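Long-range contact in oxalate biosynthetic component 1 (PDB 5IKY), which makes oxalate as a bifunctional enzyme, joining a serine hydrolase of the alpha/beta-hydrolase class with an additional lyase activity, in quorum sensing-dependent oxalogenesis: residues 549-561 and 719-731. Numbering follows the deposited sequence.
Sequences ERLVSADTILDAL and MALLYHALRELTL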
ATOM      1  N   GLU A 549       9.942  18.433 -29.715  1.00 69.31           N
ATOM      2  CA  GLU A 549      11.333  18.084 -29.993  1.00 75.69           C
ATOM      3  C   GLU A 549      11.957  18.997 -31.045  1.00 79.34           C
ATOM      4  O   GLU A 549      13.180  19.092 -31.151  1.00 69.60           O
ATOM      5  CB  GLU A 549      11.432  16.624 -30.444  1.00 71.16           C
ATOM      6  CG  GLU A 549      10.428  16.220 -31.511  1.00 85.19           C
ATOM      7  CD  GLU A 549      10.488  14.739 -31.834  1.00 98.84           C
ATOM      8  OE1 GLU A 549       9.458  14.181 -32.269  1.00105.03           O
ATOM      9  OE2 GLU A 549      11.564  14.131 -31.654  1.00105.32           O
ATOM     10  N   ARG A 550      11.111  19.667 -31.819  1.00 75.38           N
ATOM     11  CA  ARG A 550      11.579  20.568 -32.865  1.00 67.11           C
ATOM     12  C   ARG A 550      12.003  21.919 -32.299  1.00 74.53           C
ATOM     13  O   ARG A 550      12.670  22.699 -32.979  1.00 83.62           O
ATOM     14  CB  ARG A 550      10.487  20.769 -33.922  1.00 65.06           C
ATOM     15  CG  ARG A 550      10.273  19.579 -34.843  1.00 76.03           C
ATOM     16  CD  ARG A 550       9.056  19.773 -35.742  1.00103.24           C
ATOM     17  NE  ARG A 550       7.838  19.221 -35.153  1.00117.37           N
ATOM     18  CZ  ARG A 550       6.854  19.951 -34.634  1.00111.20           C
ATOM     19  NH1 ARG A 550       6.939  21.274 -34.628  1.00105.72           N
ATOM     20  NH2 ARG A 550       5.785  19.356 -34.120  1.00 97.78           N
ATOM     21  N   LEU A 551      11.623  22.189 -31.054  1.00 59.21           N
ATOM     22  CA  LEU A 551      11.807  23.519 -30.478  1.00 66.33           C
ATOM     23  C   LEU A 551      12.808  23.567 -29.330  1.00 57.46           C
ATOM     24  O   LEU A 551      13.001  24.618 -28.719  1.00 82.22           O
ATOM     25  CB  LEU A 551      10.464  24.068 -29.991  1.00 73.17           C
ATOM     26  CG  LEU A 551       9.345  24.176 -31.028  1.00 65.30           C
ATOM     27  CD1 LEU A 551       8.149  24.909 -30.437  1.00 68.09           C
ATOM     28  CD2 LEU A 551       9.845  24.880 -32.276  1.00 60.83           C
ATOM     29  N   VAL A 552      13.443  22.440 -29.032  1.00 57.10           N
ATOM     30  CA  VAL A 552      14.401  22.391 -27.932  1.00 58.87           C
ATOM     31  C   VAL A 552      15.431  21.278 -28.144  1.00 67.74           C
ATOM     32  O   VAL A 552      15.115  20.213 -28.678  1.00 69.08           O
ATOM     33  CB  VAL A 552      13.680  22.205 -26.572  1.00 63.04           C
ATOM     34  CG1 VAL A 552      13.029  20.835 -26.487  1.00 61.16           C
ATOM     35  CG2 VAL A 552      14.640  22.423 -25.413  1.00 60.12           C
ATOM     36  N   SER A 553      16.671  21.543 -27.743  1.00 67.87           N
ATOM     37  CA  SER A 553      17.758  20.585 -27.918  1.00 60.62           C
ATOM     38  C   SER A 553      18.051  19.848 -26.622  1.00 60.07           C
ATOM     39  O   SER A 553      17.726  20.330 -25.536  1.00 56.80           O
ATOM     40  CB  SER A 553      19.023  21.289 -28.407  1.00 65.38           C
ATOM     41  OG  SER A 553      19.583  22.089 -27.379  1.00 74.27           O
ATOM     42  N   ALA A 554      18.677  18.681 -26.742  1.00 63.11           N
ATOM     43  CA  ALA A 554      19.045  17.887 -25.575  1.00 59.14           C
ATOM     44  C   ALA A 554      20.100  18.599 -24.730  1.00 58.99           C
ATOM     45  O   ALA A 554      20.081  18.515 -23.501  1.00 55.86           O
ATOM     46  CB  ALA A 554      19.542  16.525 -26.004  1.00 55.24           C
ATOM     47  N   ASP A 555      21.014  19.300 -25.394  1.00 54.95           N
ATOM     48  CA  ASP A 555      22.049  20.058 -24.699  1.00 70.96           C
ATOM     49  C   ASP A 555      21.444  21.124 -23.791  1.00 71.18           C
ATOM     50  O   ASP A 555      21.908  21.332 -22.670  1.00 64.42           O
ATOM     51  CB  ASP A 555      23.005  20.707 -25.701  1.00 76.91           C
ATOM     52  CG  ASP A 555      23.974  19.712 -26.307  1.00107.36           C
ATOM     53  OD1 ASP A 555      24.180  18.638 -25.701  1.00117.30           O
ATOM     54  OD2 ASP A 555      24.533  20.004 -27.385  1.00113.65           O
ATOM     55  N   THR A 556      20.404  21.793 -24.282  1.00 70.72           N
ATOM     56  CA  THR A 556      19.719  22.816 -23.502  1.00 59.33           C
ATOM     57  C   THR A 556      19.020  22.193 -22.297  1.00 51.48           C
ATOM     58  O   THR A 556      19.091  22.717 -21.184  1.00 64.72           O
ATOM     59  CB  THR A 556      18.692  23.584 -24.358  1.00 58.49           C
ATOM     60  OG1 THR A 556      19.353  24.170 -25.486  1.00 69.27           O
ATOM     61  CG2 THR A 556      18.025  24.679 -23.545  1.00 52.63           C
ATOM     62  N   ILE A 557      18.352  21.066 -22.523  1.00 57.86           N
ATOM     63  CA  ILE A 557      17.675  20.343 -21.451  1.00 57.07           C
ATOM     64  C   ILE A 557      18.670  19.876 -20.392  1.00 53.30           C
ATOM     65  O   ILE A 557      18.456  20.072 -19.195  1.00 58.09           O
ATOM     66  CB  ILE A 557      16.902  19.129 -21.995  1.00 54.93           C
ATOM     67  CG1 ILE A 557      15.842  19.581 -23.001  1.00 61.30           C
ATOM     68  CG2 ILE A 557      16.260  18.351 -20.860  1.00 49.42           C
ATOM     69  CD1 ILE A 557      15.100  18.437 -23.662  1.00 61.33           C
ATOM     70  N   LEU A 558      19.758  19.261 -20.845  1.00 63.78           N
ATOM     71  CA  LEU A 558      20.810  18.794 -19.948  1.00 64.29           C
ATOM     72  C   LEU A 558      21.436  19.948 -19.174  1.00 63.90           C
ATOM     73  O   LEU A 558      21.795  19.802 -18.007  1.00 75.80           O
ATOM     74  CB  LEU A 558      21.889  18.045 -20.731  1.00 59.08           C
ATOM     75  CG  LEU A 558      21.517  16.640 -21.205  1.00 64.43           C
ATOM     76  CD1 LEU A 558      22.627  16.050 -22.061  1.00 62.98           C
ATOM     77  CD2 LEU A 558      21.217  15.746 -20.013  1.00 50.21           C
ATOM     78  N   ASP A 559      21.561  21.096 -19.834  1.00 65.68           N
ATOM     79  CA  ASP A 559      22.145  22.280 -19.217  1.00 63.17           C
ATOM     80  C   ASP A 559      21.277  22.788 -18.067  1.00 65.73           C
ATOM     81  O   ASP A 559      21.788  23.237 -17.041  1.00 71.66           O
ATOM     82  CB  ASP A 559      22.337  23.380 -20.263  1.00 81.34           C
ATOM     83  CG  ASP A 559      23.131  24.554 -19.735  1.00108.82           C
ATOM     84  OD1 ASP A 559      24.350  24.397 -19.521  1.00120.26           O
ATOM     85  OD2 ASP A 559      22.538  25.636 -19.545  1.00121.08           O
ATOM     86  N   ALA A 560      19.963  22.704 -18.239  1.00 61.50           N
ATOM     87  CA  ALA A 560      19.031  23.181 -17.222  1.00 58.24           C
ATOM     88  C   ALA A 560      18.975  22.248 -16.011  1.00 60.51           C
ATOM     89  O   ALA A 560      18.579  22.663 -14.921  1.00 61.19           O
ATOM     90  CB  ALA A 560      17.643  23.349 -17.822  1.00 47.58           C
ATOM     91  N   LEU A 561      19.372  20.994 -16.205  1.00 63.76           N
ATOM     92  CA  LEU A 561      19.301  19.990 -15.145  1.00 59.52           C
ATOM     93  C   LEU A 561      20.618  19.842 -14.392  1.00 64.23           C
ATOM     94  O   LEU A 561      20.780  18.919 -13.591  1.00 64.60           O
ATOM     95  CB  LEU A 561      18.899  18.630 -15.721  1.00 48.15           C
ATOM     96  CG  LEU A 561      17.524  18.516 -16.371  1.00 59.59           C
ATOM     97  CD1 LEU A 561      17.346  17.129 -16.956  1.00 51.67           C
ATOM     98  CD2 LEU A 561      16.425  18.828 -15.368  1.00 45.12           C
ATOM     99  N   MET A 719       8.318  14.784 -18.575  1.00 54.25           N
ATOM    100  CA  MET A 719       8.727  13.439 -18.958  1.00 52.43           C
ATOM    101  C   MET A 719       9.131  13.398 -20.430  1.00 58.46           C
ATOM    102  O   MET A 719      10.084  12.714 -20.802  1.00 52.42           O
ATOM    103  CB  MET A 719       7.606  12.434 -18.681  1.00 47.37           C
ATOM    104  CG  MET A 719       7.287  12.254 -17.201  1.00 46.20           C
ATOM    105  SD  MET A 719       8.592  11.408 -16.286  1.00 63.02           S
ATOM    106  CE  MET A 719       8.236   9.696 -16.679  1.00 46.15           C
ATOM    107  N   ALA A 720       8.411  14.146 -21.259  1.00 55.55           N
ATOM    108  CA  ALA A 720       8.720  14.227 -22.683  1.00 61.87           C
ATOM    109  C   ALA A 720      10.107  14.823 -22.906  1.00 64.01           C
ATOM    110  O   ALA A 720      10.860  14.366 -23.766  1.00 67.00           O
ATOM    111  CB  ALA A 720       7.668  15.049 -23.408  1.00 51.34           C
ATOM    112  N   LEU A 721      10.435  15.842 -22.119  1.00 56.16           N
ATOM    113  CA  LEU A 721      11.725  16.515 -22.221  1.00 55.59           C
ATOM    114  C   LEU A 721      12.858  15.632 -21.711  1.00 59.89           C
ATOM    115  O   LEU A 721      13.937  15.590 -22.304  1.00 64.33           O
ATOM    116  CB  LEU A 721      11.700  17.834 -21.447  1.00 57.34           C
ATOM    117  CG  LEU A 721      10.848  18.940 -22.071  1.00 50.09           C
ATOM    118  CD1 LEU A 721      10.728  20.127 -21.134  1.00 55.71           C
ATOM    119  CD2 LEU A 721      11.450  19.360 -23.397  1.00 55.76           C
ATOM    120  N   LEU A 722      12.608  14.934 -20.609  1.00 59.62           N
ATOM    121  CA  LEU A 722      13.604  14.044 -20.022  1.00 53.60           C
ATOM    122  C   LEU A 722      13.968  12.909 -20.973  1.00 61.70           C
ATOM    123  O   LEU A 722      15.144  12.597 -21.157  1.00 66.63           O
ATOM    124  CB  LEU A 722      13.100  13.474 -18.697  1.00 50.20           C
ATOM    125  CG  LEU A 722      13.031  14.463 -17.535  1.00 51.22           C
ATOM    126  CD1 LEU A 722      12.452  13.798 -16.293  1.00 49.79           C
ATOM    127  CD2 LEU A 722      14.407  15.034 -17.257  1.00 46.25           C
ATOM    128  N   TYR A 723      12.956  12.293 -21.575  1.00 50.08           N
ATOM    129  CA  TYR A 723      13.190  11.210 -22.526  1.00 58.59           C
ATOM    130  C   TYR A 723      13.790  11.729 -23.827  1.00 57.79           C
ATOM    131  O   TYR A 723      14.464  10.991 -24.541  1.00 61.24           O
ATOM    132  CB  TYR A 723      11.896  10.447 -22.808  1.00 54.61           C
ATOM    133  CG  TYR A 723      11.634   9.340 -21.814  1.00 58.04           C
ATOM    134  CD1 TYR A 723      12.499   8.257 -21.716  1.00 56.83           C
ATOM    135  CD2 TYR A 723      10.527   9.375 -20.973  1.00 49.92           C
ATOM    136  CE1 TYR A 723      12.275   7.244 -20.807  1.00 61.79           C
ATOM    137  CE2 TYR A 723      10.292   8.362 -20.062  1.00 63.48           C
ATOM    138  CZ  TYR A 723      11.168   7.296 -19.986  1.00 66.42           C
ATOM    139  OH  TYR A 723      10.945   6.281 -19.086  1.00 68.33           O
ATOM    140  N   HIS A 724      13.539  12.999 -24.130  1.00 66.09           N
ATOM    141  CA  HIS A 724      14.146  13.641 -25.289  1.00 55.73           C
ATOM    142  C   HIS A 724      15.664  13.649 -25.147  1.00 61.48           C
ATOM    143  O   HIS A 724      16.386  13.234 -26.053  1.00 54.90           O
ATOM    144  CB  HIS A 724      13.617  15.067 -25.452  1.00 61.37           C
ATOM    145  CG  HIS A 724      14.088  15.753 -26.696  1.00 65.13           C
ATOM    146  ND1 HIS A 724      15.397  16.142 -26.887  1.00 85.26           N
ATOM    147  CD2 HIS A 724      13.418  16.131 -27.809  1.00 96.05           C
ATOM    148  CE1 HIS A 724      15.514  16.722 -28.068  1.00 76.27           C
ATOM    149  NE2 HIS A 724      14.328  16.730 -28.647  1.00 82.85           N
ATOM    150  N   ALA A 725      16.139  14.123 -23.999  1.00 52.62           N
ATOM    151  CA  ALA A 725      17.568  14.145 -23.715  1.00 65.70           C
ATOM    152  C   ALA A 725      18.107  12.727 -23.580  1.00 67.52           C
ATOM    153  O   ALA A 725      19.238  12.440 -23.973  1.00 79.64           O
ATOM    154  CB  ALA A 725      17.847  14.944 -22.450  1.00 54.52           C
ATOM    155  N   LEU A 726      17.284  11.843 -23.024  1.00 62.90           N
ATOM    156  CA  LEU A 726      17.666  10.451 -22.823  1.00 60.86           C
ATOM    157  C   LEU A 726      17.812   9.744 -24.166  1.00 65.10           C
ATOM    158  O   LEU A 726      18.683   8.893 -24.334  1.00 69.82           O
ATOM    159  CB  LEU A 726      16.636   9.734 -21.945  1.00 58.58           C
ATOM    160  CG  LEU A 726      17.112   8.556 -21.090  1.00 66.49           C
ATOM    161  CD1 LEU A 726      16.168   8.349 -19.916  1.00 59.81           C
ATOM    162  CD2 LEU A 726      17.219   7.281 -21.908  1.00 71.99           C
ATOM    163  N   ARG A 727      16.957  10.105 -25.118  1.00 68.22           N
ATOM    164  CA  ARG A 727      17.027   9.543 -26.462  1.00 68.49           C
ATOM    165  C   ARG A 727      18.328   9.941 -27.146  1.00 79.39           C
ATOM    166  O   ARG A 727      19.022   9.102 -27.721  1.00 85.56           O
ATOM    167  CB  ARG A 727      15.834  10.001 -27.305  1.00 73.28           C
ATOM    168  CG  ARG A 727      15.879   9.528 -28.752  1.00 62.23           C
ATOM    169  CD  ARG A 727      15.106  10.469 -29.664  1.00 68.37           C
ATOM    170  NE  ARG A 727      15.422  11.866 -29.379  1.00 85.11           N
ATOM    171  CZ  ARG A 727      16.547  12.473 -29.746  1.00 97.54           C
ATOM    172  NH1 ARG A 727      16.746  13.747 -29.438  1.00100.41           N
ATOM    173  NH2 ARG A 727      17.476  11.809 -30.420  1.00106.84           N
ATOM    174  N   GLU A 728      18.648  11.229 -27.077  1.00 77.06           N
ATOM    175  CA  GLU A 728      19.854  11.774 -27.691  1.00 66.22           C
ATOM    176  C   GLU A 728      21.121  11.102 -27.171  1.00 69.38           C
ATOM    177  O   GLU A 728      21.992  10.713 -27.950  1.00 74.79           O
ATOM    178  CB  GLU A 728      19.932  13.280 -27.446  1.00 70.21           C
ATOM    179  CG  GLU A 728      21.265  13.908 -27.819  1.00 71.07           C
ATOM    180  CD  GLU A 728      21.252  14.522 -29.202  1.00102.90           C
ATOM    181  OE1 GLU A 728      20.282  14.283 -29.952  1.00113.94           O
ATOM    182  OE2 GLU A 728      22.211  15.249 -29.538  1.00122.48           O
ATOM    183  N   LEU A 729      21.217  10.967 -25.852  1.00 66.95           N
ATOM    184  CA  LEU A 729      22.407  10.402 -25.225  1.00 67.41           C
ATOM    185  C   LEU A 729      22.544   8.903 -25.487  1.00 67.83           C
ATOM    186  O   LEU A 729      23.655   8.387 -25.598  1.00 79.49           O
ATOM    187  CB  LEU A 729      22.391  10.668 -23.718  1.00 65.15           C
ATOM    188  CG  LEU A 729      22.581  12.121 -23.281  1.00 64.72           C
ATOM    189  CD1 LEU A 729      22.485  12.239 -21.772  1.00 61.01           C
ATOM    190  CD2 LEU A 729      23.912  12.662 -23.776  1.00 55.52           C
ATOM    191  N   THR A 730      21.415   8.210 -25.581  1.00 61.92           N
ATOM    192  CA  THR A 730      21.428   6.769 -25.802  1.00 62.88           C
ATOM    193  C   THR A 730      21.800   6.438 -27.245  1.00 73.28           C
ATOM    194  O   THR A 730      22.559   5.503 -27.501  1.00 81.97           O
ATOM    195  CB  THR A 730      20.067   6.135 -25.462  1.00 61.49           C
ATOM    196  OG1 THR A 730      19.754   6.387 -24.085  1.00 58.38           O
ATOM    197  CG2 THR A 730      20.101   4.634 -25.695  1.00 58.11           C
ATOM    198  N   LEU A 731      21.268   7.216 -28.183  1.00 72.11           N
ATOM    199  CA  LEU A 731      21.551   7.018 -29.601  1.00 77.14           C
ATOM    200  C   LEU A 731      23.035   7.181 -29.898  1.00 87.27           C
ATOM    201  O   LEU A 731      23.610   6.405 -30.662  1.00 99.19           O
ATOM    202  CB  LEU A 731      20.740   7.993 -30.453  1.00 67.18           C
ATOM    203  CG  LEU A 731      19.265   7.638 -30.638  1.00 75.70           C
ATOM    204  CD1 LEU A 731      18.527   8.769 -31.323  1.00 82.62           C
ATOM    205  CD2 LEU A 731      19.132   6.352 -31.436  1.00 83.71           C
TER
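His724, Ala725 and Leu721 of the long helix 715-734 meet the short helix 554-560 and the loop leading into it. With its CG trans to the backbone N (chi1 -174°), His724 lifts its imidazole off the helix into the bend of residues 549-554. There Glu549 CB lies in the ring plane at its edge, 3.3 Å from His724 CD2, while Val552 O and Ala554 N approach CE1 obliquely. Arg727 turns the edge of its guanidinium to one ring face, NH1 3.5 Å above the ring plane and offset toward the rim. The Glu549 carboxylate is nearby but not in contact; the arginine over the ring would probably disfavour a second proton.

The short helical segments approach to 8.9 Å between axes, their N-to-C directions 116° apart, with alanines at the nearest point. Ala554, just after the N-cap residue Ser553, brings its CA within 4.4 Å of Ala725 CA; its methyl lies over Ala725 and against the aliphatic part of Glu728, Ala554 CB to Glu728 CB 3.6 Å. One turn on, Ile557 spreads two branches: CG2 rests near Ala725 CB, whereas Ile557 CD1 lies 3.4 Å from Leu721 O, also touches Leu721 CD2 and skirts the histidine. Val552 CG1 meets that same Leu721 methyl, the two side chains crossing at about a right angle. Farther out, Leu558 and Leu729 point at each other tip to tip, CD1 to CD1 3.8 Å. Leu561, where the short helix ends, slants across Leu722 and touches its CD2 through CD1 at 3.6 Å.

This packing ties together sequence-distant parts of the cap domain. Leu687 of helix 682-690 touches Leu558, Leu561, Leu722 and Ala725. On helix 849-860, His854 stacks edge-to-face with His724 and touches Glu549, joining the contact to the C-terminal alpha/beta-hydrolase region.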